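Local atomic coordinates of putative sugar ABC transport system, substrate-binding protein (Bordetella parapertussis, PDB entry 5IX8), a protein that probably binds a sugar in the periplasm and passes it to an ABC transporter for uptake. Residues I10-P15 against Y264-H269; Q14-G19 against S44-V49; G19-H24 against A65-F70; V75-L80 against K101-G106. One frame throughout, in Å; residues are numbered along the deposited sequence. Where two conformers were deposited one is given.

How the contacts relate
From the N terminus the chain runs through a loop, I10-P15, into strand 17-22. Contact 1 ties that loop to helix 254-270 and closes the longest loop, some 250 residues. Contacts 3 and 4 lie wholly within it. Contact 2 starts from the same stretch, sharing Q14 and P15 with contact 1, and pairs strand 17-22 with strand 47-53. Contact 3 continues from G19 and sets the same strand against helix 60-73. Contacts 2 and 3 cross along the chain. Contact 4 follows both in series and joins strands 77-80 and 101-105. Together they tie one parallel sheet to helices on both its faces.

Contact 1 of 4, residues I10-P15 against Y264-H269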
loop_
_atom_site.group_PDB
_atom_site.type_symbol
_atom_site.label_atom_id
_atom_site.label_comp_id
_atom_site.label_asym_id
_atom_site.label_seq_id
_atom_site.Cartn_x
_atom_site.Cartn_y
_atom_site.Cartn_z
ATOM N N ILE A 10 -13.465 18.847 7.966
ATOM C CA ILE A 10 -14.350 19.917 7.557
ATOM C C ILE A 10 -15.235 19.425 6.418
ATOM O O ILE A 10 -15.149 18.276 5.973
ATOM C CB ILE A 10 -13.592 21.195 7.160
ATOM C CG1 ILE A 10 -12.647 20.925 5.991
ATOM C CG2 ILE A 10 -12.884 21.841 8.411
ATOM C CD1 ILE A 10 -12.106 22.238 5.412
ATOM N N VAL A 11 -16.102 20.321 5.954
ATOM C CA VAL A 11 -17.120 20.005 4.961
ATOM C C VAL A 11 -16.958 20.933 3.771
ATOM O O VAL A 11 -16.763 22.140 3.950
ATOM C CB VAL A 11 -18.512 20.169 5.580
ATOM C CG1 VAL A 11 -19.579 19.869 4.548
ATOM C CG2 VAL A 11 -18.623 19.280 6.809
ATOM N N ALA A 12 -17.045 20.372 2.566
ATOM C CA ALA A 12 -16.938 21.170 1.350
ATOM C C ALA A 12 -18.139 22.091 1.253
ATOM O O ALA A 12 -19.278 21.683 1.532
ATOM C CB ALA A 12 -16.873 20.276 0.105
ATOM N N ARG A 13 -17.876 23.347 0.911
ATOM C CA ARG A 13 -18.920 24.280 0.550
ATOM C C ARG A 13 -19.038 24.428 -0.958
ATOM O O ARG A 13 -20.145 24.518 -1.478
ATOM C CB ARG A 13 -18.675 25.638 1.239
ATOM C CG ARG A 13 -18.748 25.583 2.787
ATOM C CD ARG A 13 -20.062 24.925 3.270
ATOM N NE ARG A 13 -20.324 25.172 4.694
ATOM C CZ ARG A 13 -19.663 24.573 5.691
ATOM N NH1 ARG A 13 -18.670 23.724 5.415
ATOM N NH2 ARG A 13 -19.975 24.829 6.959
ATOM N N GLN A 14 -17.931 24.434 -1.673
ATOM C CA GLN A 14 -17.919 24.428 -3.140
ATOM C C GLN A 14 -18.131 22.999 -3.648
ATOM O O GLN A 14 -17.578 22.054 -3.076
ATOM C CB GLN A 14 -16.577 24.967 -3.680
ATOM C CG GLN A 14 -16.173 26.385 -3.230
ATOM C CD GLN A 14 -14.758 26.807 -3.679
ATOM O OE1 GLN A 14 -14.155 26.203 -4.576
ATOM N NE2 GLN A 14 -14.225 27.856 -3.042
ATOM N N PRO A 15 -18.917 22.798 -4.706
ATOM C CA PRO A 15 -19.084 21.432 -5.236
ATOM C C PRO A 15 -17.735 20.815 -5.563
ATOM O O PRO A 15 -16.860 21.458 -6.155
ATOM C CB PRO A 15 -19.930 21.627 -6.498
ATOM C CG PRO A 15 -20.681 22.918 -6.245
ATOM C CD PRO A 15 -19.795 23.780 -5.366
ATOM N N TYR A 264 -7.806 16.583 2.531
ATOM C CA TYR A 264 -6.803 17.395 1.850
ATOM C C TYR A 264 -7.380 18.027 0.591
ATOM O O TYR A 264 -7.096 19.207 0.290
ATOM C CB TYR A 264 -5.568 16.543 1.480
ATOM C CG TYR A 264 -4.546 16.313 2.583
ATOM C CD1 TYR A 264 -4.912 15.736 3.812
ATOM C CD2 TYR A 264 -3.208 16.672 2.386
ATOM C CE1 TYR A 264 -3.979 15.548 4.808
ATOM C CE2 TYR A 264 -2.242 16.478 3.380
ATOM C CZ TYR A 264 -2.631 15.922 4.584
ATOM O OH TYR A 264 -1.684 15.728 5.565
ATOM N N ALA A 265 -8.176 17.250 -0.167
ATOM C CA ALA A 265 -8.754 17.775 -1.411
ATOM C C ALA A 265 -9.676 18.968 -1.141
ATOM O O ALA A 265 -9.670 19.946 -1.913
ATOM C CB ALA A 265 -9.515 16.676 -2.166
ATOM N N ILE A 266 -10.489 18.909 -0.072
ATOM C CA ILE A 266 -11.386 20.038 0.207
ATOM C C ILE A 266 -10.578 21.295 0.447
ATOM O O ILE A 266 -10.912 22.384 -0.058
ATOM C CB ILE A 266 -12.287 19.748 1.419
ATOM C CG1 ILE A 266 -13.250 18.601 1.131
ATOM C CG2 ILE A 266 -13.091 20.991 1.802
ATOM C CD1 ILE A 266 -13.900 18.026 2.395
ATOM N N ARG A 267 -9.501 21.165 1.221
ATOM C CA ARG A 267 -8.659 22.315 1.521
ATOM C C ARG A 267 -7.996 22.840 0.266
ATOM O O ARG A 267 -7.967 24.056 0.031
ATOM C CB ARG A 267 -7.631 21.919 2.585
ATOM C CG ARG A 267 -8.322 21.792 3.946
ATOM C CD ARG A 267 -7.391 21.105 4.924
ATOM N NE ARG A 267 -7.927 21.221 6.281
ATOM C CZ ARG A 267 -8.833 20.403 6.792
ATOM N NH1 ARG A 267 -9.284 19.346 6.095
ATOM N NH2 ARG A 267 -9.248 20.635 8.015
ATOM N N GLU A 268 -7.434 21.946 -0.551
ATOM C CA GLU A 268 -6.791 22.398 -1.789
ATOM C C GLU A 268 -7.794 23.133 -2.667
ATOM O O GLU A 268 -7.517 24.227 -3.176
ATOM C CB GLU A 268 -6.203 21.201 -2.532
ATOM C CG GLU A 268 -4.966 21.519 -3.387
ATOM C CD GLU A 268 -5.294 22.134 -4.741
ATOM O OE1 GLU A 268 -6.419 21.926 -5.262
ATOM O OE2 GLU A 268 -4.401 22.828 -5.300
ATOM N N HIS A 269 -8.995 22.576 -2.776
ATOM C CA HIS A 269 -10.021 23.114 -3.661
ATOM C C HIS A 269 -10.482 24.495 -3.226
ATOM O O HIS A 269 -10.768 25.355 -4.076
ATOM C CB HIS A 269 -11.196 22.145 -3.691
ATOM C CG HIS A 269 -12.153 22.388 -4.810
ATOM N ND1 HIS A 269 -13.509 22.486 -4.612
ATOM C CD2 HIS A 269 -11.954 22.520 -6.146
ATOM C CE1 HIS A 269 -14.114 22.662 -5.777
ATOM N NE2 HIS A 269 -13.191 22.715 -6.722
HETATM O O HOH W 1 -14.982 22.183 -2.253
#
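I10 lies over one face of the R267 guanidinium. Its CG1 comes within 3.7 Å of R267 NH1, and its CD1 stands above the middle of the flat group. The same CD1 meets CG2 of I266 at 3.9 Å, where the two isoleucines lie antiparallel, side against side. CG1 of I10 sits between its own N and carbonyl carbon (chi1 60°), and from there the chain reaches over R267. A12 adds its CB against CG1 of I266 at 4.1 Å.

At the other end of the segment, Q14 and P15 meet H269. In the conformer given, one of two, Q14 OE1 lies over one face of the imidazole, offset toward the rim. O of P15 approaches CE1 of H269 obliquely, at 3.0 Å. The ring's ND1 is joined to the loop through water 1. This water lies in the ring plane, 2.8 Å from H269 ND1, and donates to Q14 O at 2.7 Å.

The second shell holds both sides in place. R267 gives hydrogen bonds to E8 O and to Q263 OE1, and Q263 OE1 also accepts from I10 N. E270 OE2 receives the backbone N of both R13 and Q14. The segment I10-P15 is irregular and leads into strand 17-22, so the contact seats the N-terminal arm on the last long helix of the periplasmic binding protein fold. Between the two segments themselves the join is apolar packing, the covered guanidinium face, the close P15 O to H269 CE1 approach and one bridging water. The direct polar bonds from loop to helix come from the flanking Q263 and E270.

Contact 2 of 4, residues Q14-G19 against S44-V49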
loop_
_atom_site.group_PDB
_atom_site.type_symbol
_atom_site.label_atom_id
_atom_site.label_comp_id
_atom_site.label_asym_id
_atom_site.label_seq_id
_atom_site.Cartn_x
_atom_site.Cartn_y
_atom_site.Cartn_z
ATOM N N GLN A 14 -17.931 24.434 -1.673
ATOM C CA GLN A 14 -17.919 24.428 -3.140
ATOM C C GLN A 14 -18.131 22.999 -3.648
ATOM O O GLN A 14 -17.578 22.054 -3.076
ATOM C CB GLN A 14 -16.577 24.967 -3.680
ATOM C CG GLN A 14 -16.173 26.385 -3.230
ATOM C CD GLN A 14 -14.758 26.807 -3.679
ATOM O OE1 GLN A 14 -14.155 26.203 -4.576
ATOM N NE2 GLN A 14 -14.225 27.856 -3.042
ATOM N N PRO A 15 -18.917 22.798 -4.706
ATOM C CA PRO A 15 -19.084 21.432 -5.236
ATOM C C PRO A 15 -17.735 20.815 -5.563
ATOM O O PRO A 15 -16.860 21.458 -6.155
ATOM C CB PRO A 15 -19.930 21.627 -6.498
ATOM C CG PRO A 15 -20.681 22.918 -6.245
ATOM C CD PRO A 15 -19.795 23.780 -5.366
ATOM N N LEU A 16 -17.562 19.564 -5.159
ATOM C CA LEU A 16 -16.286 18.883 -5.303
ATOM C C LEU A 16 -16.553 17.443 -5.710
ATOM O O LEU A 16 -17.162 16.684 -4.948
ATOM C CB LEU A 16 -15.488 18.954 -3.997
ATOM C CG LEU A 16 -13.970 18.692 -4.088
ATOM C CD1 LEU A 16 -13.304 19.057 -2.777
ATOM C CD2 LEU A 16 -13.606 17.224 -4.518
ATOM N N LYS A 17 -16.107 17.071 -6.903
ATOM C CA LYS A 17 -16.311 15.727 -7.445
ATOM C C LYS A 17 -14.980 15.013 -7.606
ATOM O O LYS A 17 -14.013 15.588 -8.128
ATOM C CB LYS A 17 -17.022 15.784 -8.813
ATOM C CG LYS A 17 -18.416 16.397 -8.752
ATOM C CD LYS A 17 -18.907 16.834 -10.167
ATOM C CE LYS A 17 -19.180 15.690 -11.083
ATOM N NZ LYS A 17 -20.279 15.975 -12.099
ATOM N N LEU A 18 -14.930 13.766 -7.159
ATOM C CA LEU A 18 -13.744 12.928 -7.298
ATOM C C LEU A 18 -14.016 11.764 -8.237
ATOM O O LEU A 18 -15.091 11.151 -8.184
ATOM C CB LEU A 18 -13.299 12.337 -5.947
ATOM C CG LEU A 18 -13.027 13.295 -4.792
ATOM C CD1 LEU A 18 -12.804 12.512 -3.466
ATOM C CD2 LEU A 18 -11.833 14.097 -5.123
ATOM N N GLY A 19 -13.022 11.410 -9.040
ATOM C CA GLY A 19 -12.988 10.108 -9.708
ATOM C C GLY A 19 -11.786 9.358 -9.173
ATOM O O GLY A 19 -10.720 9.943 -9.026
ATOM N N SER A 44 -18.733 14.768 4.295
ATOM C CA SER A 44 -18.033 16.006 3.996
ATOM C C SER A 44 -18.577 16.748 2.782
ATOM O O SER A 44 -17.903 17.661 2.291
ATOM C CB SER A 44 -16.535 15.723 3.769
ATOM O OG SER A 44 -15.966 15.007 4.867
ATOM N N ASN A 45 -19.747 16.362 2.262
ATOM C CA ASN A 45 -20.352 17.008 1.086
ATOM C C ASN A 45 -19.454 16.924 -0.154
ATOM O O ASN A 45 -19.311 17.891 -0.914
ATOM C CB ASN A 45 -20.726 18.460 1.377
ATOM C CG ASN A 45 -21.579 19.052 0.261
ATOM O OD1 ASN A 45 -22.458 18.363 -0.289
ATOM N ND2 ASN A 45 -21.331 20.319 -0.080
ATOM N N VAL A 46 -18.848 15.764 -0.366
ATOM C CA VAL A 46 -18.005 15.509 -1.530
ATOM C C VAL A 46 -18.657 14.394 -2.319
ATOM O O VAL A 46 -19.188 13.437 -1.732
ATOM C CB VAL A 46 -16.563 15.132 -1.123
ATOM C CG1 VAL A 46 -15.779 14.602 -2.324
ATOM C CG2 VAL A 46 -15.873 16.385 -0.525
ATOM N N GLU A 47 -18.637 14.513 -3.648
ATOM C CA GLU A 47 -19.246 13.510 -4.516
ATOM C C GLU A 47 -18.163 12.627 -5.118
ATOM O O GLU A 47 -17.207 13.132 -5.721
ATOM C CB GLU A 47 -20.038 14.183 -5.632
ATOM C CG GLU A 47 -20.737 13.222 -6.541
ATOM C CD GLU A 47 -21.462 13.925 -7.671
ATOM O OE1 GLU A 47 -21.573 15.166 -7.626
ATOM O OE2 GLU A 47 -21.917 13.240 -8.608
ATOM N N VAL A 48 -18.302 11.317 -4.951
ATOM C CA VAL A 48 -17.439 10.351 -5.615
ATOM C C VAL A 48 -18.204 9.863 -6.832
ATOM O O VAL A 48 -19.211 9.154 -6.710
ATOM C CB VAL A 48 -17.062 9.196 -4.688
ATOM C CG1 VAL A 48 -16.134 8.176 -5.415
ATOM C CG2 VAL A 48 -16.441 9.769 -3.398
ATOM N N VAL A 49 -17.753 10.279 -8.011
ATOM C CA VAL A 49 -18.519 9.986 -9.220
ATOM C C VAL A 49 -18.311 8.550 -9.676
ATOM O O VAL A 49 -19.235 7.904 -10.198
ATOM C CB VAL A 49 -18.126 10.975 -10.323
ATOM C CG1 VAL A 49 -18.808 10.615 -11.631
ATOM C CG2 VAL A 49 -18.472 12.360 -9.872
HETATM O O HOH W 2 -19.766 18.419 -3.518
#
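K17 and E47 stand next to each other on neighbouring parallel strands, their side chains running in the same direction. This is the pairing of strands 17-22 and 47-53 in a beta-alpha-beta unit whose crossover is helix 28-43. Bridges join K17 with E47 and L18 with V48, and the short strand segments are inclined at 37°.

On the K17 and E47 face, the glutamate chain is extended, with CG anti to its backbone N (chi1 -178°). It brings OE1 to 3.6 Å from K17 CG. The lysine bends at chi3 (69°), and its CE passes CG2 of V49 at 3.6 Å. Its NZ and OE1 of E47 do not meet. They stand 4.7 Å apart, so any attraction between the charges acts without a direct bond. NZ has a weak hydrogen bond to L73 O instead.

The L18 and V48 face turns toward helix 28-43, where both side chains touch I37. L18 CD1 packs on V46 CG1 at 3.8 Å as the two side chains pass at a slant. V46 also lies alongside L16. L16 and L18 both continue onto Y77 of the next strand.

Three backbone bonds hold the pair: E47 N to L16 O, L18 N to E47 O, and V49 N to L18 O. Strand 47-53 is the outermost strand here, and strand 17-22 bonds onward to strand 77-80. Before the first of the three bonds, water 2 bridges the two segments. It accepts from L16 N at 3.0 Å and donates to N45 O at 2.7 Å.

Contact 3 of 4, residues G19-H24 against A65-F70; sequences GVTVVH and AQLQSF
The F70 ring lies face-on over G19, whose CA sits 3.8 Å from the ring centroid and 14° off the normal, a CH-pi contact. This is helix-on-sheet packing in the periplasmic binding protein fold. Helix 60-73 lies along strand 17-22 and runs the opposite way. With no side chain at G19, the ring settles directly on the strand backbone, and CE2 of F70 reaches C of G19 at 3.4 Å. T21 N is near the ring plane, at its edge. The opposite face of the ring carries the Q66 carbonyl oxygen from the helix itself. That oxygen accepts from both F70 N and S69 OG, which arrive from the same face of its plane.

T21 points its CB toward the helix and makes two contacts there. CG2 packs on CD2 of L67 at 3.9 Å, with the two side chains crossing at about a right angle. The hydroxyl is anti to the backbone N (chi1 176°), which aims it at the end of Q66. The Q66 amide is tied down at both ends, since NE2 reaches V53 O. Q63 NE2 also bonds to the T21 hydroxyl. T21 OG1 donates to Q66 OE1 at 2.7 Å, tilted 21° from the carbonyl plane.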
loop_
_atom_site.group_PDB
_atom_site.type_symbol
_atom_site.label_atom_id
_atom_site.label_comp_id
_atom_site.label_asym_id
_atom_site.label_seq_id
_atom_site.Cartn_x
_atom_site.Cartn_y
_atom_site.Cartn_z
ATOM N N GLY A 19 -13.022 11.410 -9.040
ATOM C CA GLY A 19 -12.988 10.108 -9.708
ATOM C C GLY A 19 -11.786 9.358 -9.173
ATOM O O GLY A 19 -10.720 9.943 -9.026
ATOM N N VAL A 20 -11.964 8.061 -8.896
ATOM C CA VAL A 20 -10.944 7.229 -8.251
ATOM C C VAL A 20 -10.637 6.040 -9.148
ATOM O O VAL A 20 -11.555 5.317 -9.551
ATOM C CB VAL A 20 -11.422 6.712 -6.878
ATOM C CG1 VAL A 20 -10.341 5.814 -6.214
ATOM C CG2 VAL A 20 -11.864 7.859 -5.972
ATOM N N THR A 21 -9.353 5.810 -9.436
ATOM C CA THR A 21 -8.957 4.536 -10.034
ATOM C C THR A 21 -7.796 3.917 -9.258
ATOM O O THR A 21 -6.781 4.570 -9.008
ATOM C CB THR A 21 -8.608 4.689 -11.525
ATOM O OG1 THR A 21 -8.138 3.438 -12.013
ATOM C CG2 THR A 21 -7.558 5.773 -11.779
ATOM N N VAL A 22 -7.945 2.647 -8.888
ATOM C CA VAL A 22 -6.911 1.922 -8.165
ATOM C C VAL A 22 -6.607 0.649 -8.931
ATOM O O VAL A 22 -7.272 0.331 -9.915
ATOM C CB VAL A 22 -7.328 1.601 -6.720
ATOM C CG1 VAL A 22 -7.441 2.894 -5.878
ATOM C CG2 VAL A 22 -8.638 0.757 -6.695
ATOM N N VAL A 23 -5.593 -0.097 -8.467
ATOM C CA VAL A 23 -5.139 -1.257 -9.235
ATOM C C VAL A 23 -6.191 -2.359 -9.213
ATOM O O VAL A 23 -6.559 -2.918 -10.260
ATOM C CB VAL A 23 -3.786 -1.784 -8.707
ATOM C CG1 VAL A 23 -3.341 -2.995 -9.566
ATOM C CG2 VAL A 23 -2.731 -0.674 -8.735
ATOM N N HIS A 24 -6.662 -2.707 -8.021
ATOM C CA HIS A 24 -7.571 -3.822 -7.833
ATOM C C HIS A 24 -8.228 -3.665 -6.466
ATOM O O HIS A 24 -7.723 -2.966 -5.584
ATOM C CB HIS A 24 -6.834 -5.175 -7.960
ATOM C CG HIS A 24 -5.881 -5.443 -6.834
ATOM N ND1 HIS A 24 -6.302 -5.850 -5.583
ATOM C CD2 HIS A 24 -4.531 -5.360 -6.766
ATOM C CE1 HIS A 24 -5.253 -5.996 -4.792
ATOM N NE2 HIS A 24 -4.167 -5.689 -5.478
ATOM N N ALA A 65 -7.547 5.092 -19.887
ATOM C CA ALA A 65 -8.896 5.315 -20.394
ATOM C C ALA A 65 -9.814 5.792 -19.284
ATOM O O ALA A 65 -10.685 6.651 -19.508
ATOM C CB ALA A 65 -9.434 4.040 -21.042
ATOM N N GLN A 66 -9.634 5.250 -18.078
ATOM C CA GLN A 66 -10.461 5.670 -16.952
ATOM C C GLN A 66 -10.196 7.124 -16.597
ATOM O O GLN A 66 -11.133 7.881 -16.326
ATOM C CB GLN A 66 -10.215 4.763 -15.744
ATOM C CG GLN A 66 -10.816 3.368 -15.967
ATOM C CD GLN A 66 -10.196 2.321 -15.097
ATOM O OE1 GLN A 66 -9.293 2.616 -14.302
ATOM N NE2 GLN A 66 -10.668 1.071 -15.239
ATOM N N LEU A 67 -8.928 7.529 -16.574
ATOM C CA LEU A 67 -8.607 8.917 -16.261
ATOM C C LEU A 67 -9.171 9.853 -17.326
ATOM O O LEU A 67 -9.704 10.915 -17.014
ATOM C CB LEU A 67 -7.092 9.073 -16.140
ATOM C CG LEU A 67 -6.522 8.355 -14.902
ATOM C CD1 LEU A 67 -4.996 8.124 -15.003
ATOM C CD2 LEU A 67 -6.849 9.150 -13.641
ATOM N N GLN A 68 -9.101 9.442 -18.595
ATOM C CA GLN A 68 -9.705 10.235 -19.657
ATOM C C GLN A 68 -11.209 10.372 -19.481
ATOM O O GLN A 68 -11.767 11.456 -19.702
ATOM C CB GLN A 68 -9.364 9.609 -21.002
ATOM C CG GLN A 68 -7.915 9.876 -21.358
ATOM C CD GLN A 68 -7.699 11.342 -21.670
ATOM O OE1 GLN A 68 -8.567 11.996 -22.290
ATOM N NE2 GLN A 68 -6.552 11.886 -21.229
ATOM N N SER A 69 -11.886 9.307 -19.056
ATOM C CA SER A 69 -13.331 9.413 -18.872
ATOM C C SER A 69 -13.692 10.348 -17.719
ATOM O O SER A 69 -14.785 10.940 -17.718
ATOM C CB SER A 69 -13.942 8.037 -18.641
ATOM O OG SER A 69 -13.609 7.575 -17.354
ATOM N N PHE A 70 -12.802 10.496 -16.733
ATOM C CA PHE A 70 -13.062 11.467 -15.671
ATOM C C PHE A 70 -13.142 12.886 -16.226
ATOM O O PHE A 70 -13.858 13.732 -15.675
ATOM C CB PHE A 70 -11.975 11.399 -14.596
ATOM C CG PHE A 70 -11.905 10.081 -13.838
ATOM C CD1 PHE A 70 -12.911 9.119 -13.925
ATOM C CD2 PHE A 70 -10.817 9.825 -13.009
ATOM C CE1 PHE A 70 -12.818 7.926 -13.209
ATOM C CE2 PHE A 70 -10.729 8.652 -12.284
ATOM C CZ PHE A 70 -11.720 7.686 -12.400
#

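Contact 4 of 4, residues V75-L80 against K101-G106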
loop_
_atom_site.group_PDB
_atom_site.type_symbol
_atom_site.label_atom_id
_atom_site.label_comp_id
_atom_site.label_asym_id
_atom_site.label_seq_id
_atom_site.Cartn_x
_atom_site.Cartn_y
_atom_site.Cartn_z
ATOM N N VAL A 75 -15.027 15.679 -13.212
ATOM C CA VAL A 75 -14.447 15.601 -11.881
ATOM C C VAL A 75 -13.501 16.781 -11.652
ATOM O O VAL A 75 -12.983 17.398 -12.584
ATOM C CB VAL A 75 -13.734 14.259 -11.663
ATOM C CG1 VAL A 75 -14.634 13.088 -12.041
ATOM C CG2 VAL A 75 -12.437 14.202 -12.394
ATOM N N ASP A 76 -13.301 17.113 -10.385
ATOM C CA ASP A 76 -12.342 18.143 -9.996
ATOM C C ASP A 76 -10.977 17.572 -9.664
ATOM O O ASP A 76 -9.951 18.215 -9.944
ATOM C CB ASP A 76 -12.891 18.925 -8.798
ATOM C CG ASP A 76 -14.225 19.599 -9.132
ATOM O OD1 ASP A 76 -14.194 20.554 -9.922
ATOM O OD2 ASP A 76 -15.291 19.185 -8.643
ATOM N N TYR A 77 -10.947 16.355 -9.130
ATOM C CA TYR A 77 -9.721 15.635 -8.825
ATOM C C TYR A 77 -9.864 14.205 -9.290
ATOM O O TYR A 77 -10.913 13.580 -9.101
ATOM C CB TYR A 77 -9.385 15.609 -7.331
ATOM C CG TYR A 77 -9.185 16.986 -6.782
ATOM C CD1 TYR A 77 -10.264 17.734 -6.354
ATOM C CD2 TYR A 77 -7.914 17.553 -6.695
ATOM C CE1 TYR A 77 -10.090 19.016 -5.883
ATOM C CE2 TYR A 77 -7.737 18.838 -6.204
ATOM C CZ TYR A 77 -8.831 19.561 -5.803
ATOM O OH TYR A 77 -8.678 20.848 -5.346
ATOM N N ALA A 78 -8.794 13.687 -9.864
ATOM C CA ALA A 78 -8.635 12.258 -10.083
ATOM C C ALA A 78 -7.771 11.719 -8.967
ATOM O O ALA A 78 -6.784 12.350 -8.607
ATOM C CB ALA A 78 -7.953 12.011 -11.434
ATOM N N VAL A 79 -8.136 10.568 -8.406
ATOM C CA VAL A 79 -7.348 9.911 -7.367
ATOM C C VAL A 79 -6.805 8.620 -7.963
ATOM O O VAL A 79 -7.576 7.818 -8.488
ATOM C CB VAL A 79 -8.207 9.621 -6.122
ATOM C CG1 VAL A 79 -7.388 8.882 -5.044
ATOM C CG2 VAL A 79 -8.826 10.910 -5.593
ATOM N N LEU A 80 -5.487 8.427 -7.900
ATOM C CA LEU A 80 -4.805 7.416 -8.692
ATOM C C LEU A 80 -3.915 6.551 -7.806
ATOM O O LEU A 80 -3.025 7.073 -7.129
ATOM C CB LEU A 80 -3.951 8.088 -9.779
ATOM C CG LEU A 80 -3.004 7.160 -10.532
ATOM C CD1 LEU A 80 -3.821 6.079 -11.285
ATOM C CD2 LEU A 80 -2.102 8.014 -11.468
ATOM N N LYS A 101 -6.849 18.189 -11.243
ATOM C CA LYS A 101 -5.640 17.832 -10.514
ATOM C C LYS A 101 -5.705 16.355 -10.142
ATOM O O LYS A 101 -6.790 15.779 -9.992
ATOM C CB LYS A 101 -5.489 18.700 -9.256
ATOM C CG LYS A 101 -5.279 20.133 -9.621
ATOM C CD LYS A 101 -5.098 21.009 -8.393
ATOM C CE LYS A 101 -4.876 22.462 -8.821
ATOM N NZ LYS A 101 -4.252 23.217 -7.709
ATOM N N THR A 102 -4.537 15.731 -10.033
ATOM C CA THR A 102 -4.451 14.307 -9.746
ATOM C C THR A 102 -3.801 14.118 -8.385
ATOM O O THR A 102 -2.763 14.726 -8.092
ATOM C CB THR A 102 -3.657 13.556 -10.828
ATOM O OG1 THR A 102 -4.343 13.689 -12.076
ATOM C CG2 THR A 102 -3.627 12.073 -10.502
ATOM N N ILE A 103 -4.427 13.294 -7.558
ATOM C CA ILE A 103 -3.948 12.980 -6.220
ATOM C C ILE A 103 -3.419 11.557 -6.234
ATOM O O ILE A 103 -4.122 10.630 -6.659
ATOM C CB ILE A 103 -5.073 13.129 -5.178
ATOM C CG1 ILE A 103 -5.603 14.576 -5.191
ATOM C CG2 ILE A 103 -4.603 12.686 -3.763
ATOM C CD1 ILE A 103 -6.961 14.761 -4.433
ATOM N N SER A 104 -2.207 11.377 -5.727
ATOM C CA SER A 104 -1.604 10.047 -5.599
ATOM C C SER A 104 -2.095 9.387 -4.321
ATOM O O SER A 104 -2.045 10.007 -3.251
ATOM C CB SER A 104 -0.074 10.204 -5.561
ATOM O OG SER A 104 0.596 9.034 -5.109
ATOM N N ALA A 105 -2.581 8.135 -4.419
ATOM C CA ALA A 105 -3.095 7.415 -3.256
ATOM C C ALA A 105 -2.313 6.136 -3.006
ATOM O O ALA A 105 -2.179 5.298 -3.908
ATOM C CB ALA A 105 -4.574 7.084 -3.456
ATOM N N GLY A 106 -1.811 5.975 -1.767
ATOM C CA GLY A 106 -1.292 4.702 -1.279
ATOM C C GLY A 106 0.103 4.294 -1.717
ATOM O O GLY A 106 0.873 3.774 -0.908
HETATM O O HOH W 3 -0.102 7.181 -6.773
#
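CD2 of Y77 lies 3.7 Å from both K101 CB and I103 CD1, where parallel strands 77-80 and 101-105 meet. Helix 89-97 makes the connection between these strands in a beta-alpha-beta unit, in the middle of the sheet.

Backbone bonds come first. A78 N to K101 O, I103 N to A78 O, L80 N to I103 O and A105 N to L80 O keep the register. K101 N to D76 O, at 3.4 Å, is weak.

Apolar packing follows on the face of Y77, V79, K101 and I103. With chi1 near -60° and the chain extended beyond CG1, I103 puts CD1 against the tyrosine. V79 CG1 meets A105 CB at 3.7 Å. I103 and A105 also rest on helix 254-270. On the other face T102 CG2 approaches L80 CB at 4.1 Å.

Polar ends have partners outside the two segments. E268 meets the K101 ammonium group (NZ) in a salt bridge and the Y77 hydroxyl in a hydrogen bond. Y286 OH bonds to S104 OG. Water 3 donates to L80 O at 2.9 Å and accepts from S104 OG at 2.6 Å.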